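Local coordinates for sulfonate ABC transporter, periplasmic sulfonate-binding protein SsuA (Methylobacillus flagellatus, PDB 3UIF), which probably serves as the periplasmic substrate-binding protein of an ABC transporter, capturing sulfonates or related sulfate esters for uptake, at residues 112-117 / 132-137. Residues are numbered along the deposited sequence; the frame is centred on the assembly and turned at random.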
loop_
_atom_site.group_PDB
_atom_site.type_symbol
_atom_site.label_atom_id
_atom_site.label_comp_id
_atom_site.label_asym_id
_atom_site.label_seq_id
_atom_site.Cartn_x
_atom_site.Cartn_y
_atom_site.Cartn_z
ATOM N N LYS A 112 21.971 12.211 -12.137
ATOM C CA LYS A 112 20.688 12.804 -12.569
ATOM C C LYS A 112 19.582 11.770 -12.840
ATOM O O LYS A 112 18.393 12.088 -12.775
ATOM C CB LYS A 112 20.889 13.700 -13.801
ATOM C CG LYS A 112 21.401 15.105 -13.482
ATOM C CD LYS A 112 21.951 15.809 -14.723
ATOM C CE LYS A 112 20.840 16.264 -15.666
ATOM N NZ LYS A 112 21.408 16.753 -16.956
ATOM N N SER A 113 19.983 10.543 -13.163
ATOM C CA SER A 113 19.048 9.427 -13.347
ATOM C C SER A 113 19.771 8.131 -12.986
ATOM O O SER A 113 20.999 8.113 -12.904
ATOM C CB SER A 113 18.521 9.372 -14.788
ATOM O OG SER A 113 19.397 8.613 -15.612
ATOM N N ILE A 114 19.014 7.059 -12.780
ATOM C CA ILE A 114 19.570 5.793 -12.288
ATOM C C ILE A 114 20.787 5.317 -13.094
ATOM O O ILE A 114 21.689 4.692 -12.542
ATOM C CB ILE A 114 18.486 4.681 -12.187
ATOM C CG1 ILE A 114 19.070 3.355 -11.677
ATOM C CG2 ILE A 114 17.783 4.466 -13.517
ATOM C CD1 ILE A 114 19.356 3.323 -10.189
ATOM N N LYS A 115 20.803 5.648 -14.386
ATOM C CA LYS A 115 21.906 5.295 -15.280
ATOM C C LYS A 115 23.246 5.662 -14.655
ATOM O O LYS A 115 24.179 4.859 -14.666
ATOM C CB LYS A 115 21.745 5.974 -16.653
ATOM C CG LYS A 115 20.600 5.425 -17.501
ATOM C CD LYS A 115 20.596 5.948 -18.939
ATOM C CE LYS A 115 20.242 7.431 -19.027
ATOM N NZ LYS A 115 18.856 7.727 -18.563
ATOM N N ASP A 116 23.310 6.860 -14.073
ATOM C CA ASP A 116 24.543 7.411 -13.511
ATOM C C ASP A 116 25.041 6.653 -12.285
ATOM O O ASP A 116 26.143 6.897 -11.793
ATOM C CB ASP A 116 24.336 8.884 -13.154
ATOM C CG ASP A 116 24.016 9.747 -14.371
ATOM O OD1 ASP A 116 24.594 9.484 -15.457
ATOM O OD2 ASP A 116 23.198 10.693 -14.245
ATOM N N LEU A 117 24.238 5.729 -11.789
ATOM C CA LEU A 117 24.592 5.045 -10.564
ATOM C C LEU A 117 25.125 3.659 -10.836
ATOM O O LEU A 117 25.331 2.871 -9.903
ATOM C CB LEU A 117 23.396 5.000 -9.609
ATOM C CG LEU A 117 22.934 6.384 -9.159
ATOM C CD1 LEU A 117 21.684 6.269 -8.305
ATOM C CD2 LEU A 117 24.053 7.123 -8.424
ATOM N N LEU A 132 9.936 -3.718 -6.013
ATOM C CA LEU A 132 9.289 -3.909 -7.305
ATOM C C LEU A 132 9.416 -2.665 -8.195
ATOM O O LEU A 132 9.788 -2.768 -9.362
ATOM C CB LEU A 132 7.826 -4.310 -7.107
ATOM C CG LEU A 132 6.973 -4.382 -8.365
ATOM C CD1 LEU A 132 7.516 -5.389 -9.382
ATOM C CD2 LEU A 132 5.533 -4.688 -7.991
ATOM N N ALA A 133 9.121 -1.499 -7.628
ATOM C CA ALA A 133 9.311 -0.234 -8.332
ATOM C C ALA A 133 10.765 -0.042 -8.753
ATOM O O ALA A 133 11.043 0.455 -9.842
ATOM C CB ALA A 133 8.840 0.935 -7.484
ATOM N N PHE A 134 11.691 -0.441 -7.892
ATOM C CA PHE A 134 13.094 -0.323 -8.211
ATOM C C PHE A 134 13.425 -1.231 -9.399
ATOM O O PHE A 134 14.057 -0.801 -10.381
ATOM C CB PHE A 134 13.949 -0.663 -6.995
ATOM C CG PHE A 134 15.428 -0.482 -7.226
ATOM C CD1 PHE A 134 15.988 0.798 -7.306
ATOM C CD2 PHE A 134 16.265 -1.589 -7.361
ATOM C CE1 PHE A 134 17.345 0.968 -7.500
ATOM C CE2 PHE A 134 17.630 -1.422 -7.560
ATOM C CZ PHE A 134 18.168 -0.143 -7.630
ATOM N N SER A 135 12.965 -2.477 -9.305
ATOM C CA SER A 135 13.142 -3.450 -10.366
ATOM C C SER A 135 12.555 -2.964 -11.705
ATOM O O SER A 135 13.220 -3.055 -12.746
ATOM C CB SER A 135 12.553 -4.793 -9.950
ATOM O OG SER A 135 12.549 -5.668 -11.054
ATOM N N ASN A 136 11.328 -2.437 -11.662
ATOM C CA ASN A 136 10.699 -1.808 -12.816
ATOM C C ASN A 136 11.559 -0.729 -13.458
ATOM O O ASN A 136 11.782 -0.718 -14.671
ATOM C CB ASN A 136 9.388 -1.150 -12.396
ATOM C CG ASN A 136 8.308 -2.149 -12.053
ATOM O OD1 ASN A 136 7.171 -1.765 -11.835
ATOM N ND2 ASN A 136 8.659 -3.428 -11.984
ATOM N N LEU A 137 12.011 0.201 -12.625
ATOM C CA LEU A 137 12.848 1.292 -13.069
ATOM C C LEU A 137 14.095 0.754 -13.750
ATOM O O LEU A 137 14.475 1.247 -14.821
ATOM C CB LEU A 137 13.196 2.202 -11.890
ATOM C CG LEU A 137 14.292 3.258 -12.053
ATOM C CD1 LEU A 137 13.955 4.254 -13.162
ATOM C CD2 LEU A 137 14.511 3.959 -10.718
#
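Ile-114 bridges two side chains of helix 130-140, laying its CG2 methyl against Leu-137 and sending its CD1 to the ring of Phe-134. Ile-114 CG2 sits 3.9 Å from CD1 of Leu-137 and almost as near that leucine's CG, so the methyl rests on the fork of the leucine rather than on one tip; the two side chains run past one another in opposite directions. The other branch leaves with CG1 anti to the backbone N (chi1 180°), and Ile-114 CD1 arrives 4.1 Å from CE1 of Phe-134, the two side chains meeting at roughly a right angle. The CB of Leu-137 is directed from the helix toward the loop, whereas Phe-134, one turn earlier, brings only the far part of its ring to the isoleucine. All three residues are buried, and the join between the segments is purely apolar.

The loop side is held in shape by its own polar bonds. Asp-116 turns its carboxylate back on the start of the segment: Asp-116 OD2 accepts the backbone N-H of Lys-112 (N to OD2 2.9 Å) through its anti lone pair, plus a weak bond from Ser-113 N. Backbone bonds from Asp-116 N to Ser-113 O and from Leu-117 N to Ile-114 O wind the short 3-10 turn that presents Ile-114. Lys-115 NZ bonds Ser-113 OG and also forms a salt bridge with Glu-141.

The contact joins helix 130-140, which follows strand 121-124, to the loop leading into that strand. Ile-114 also touches Leu-103 and Ile-122, while Phe-134 packs on Leu-124 and edge-to-face with Phe-171, seating helix and turn against the mixed five-stranded sheet containing strands 102-106, 121-124 and 169-172, probably one lobe of a two-lobed type 2 periplasmic binding protein.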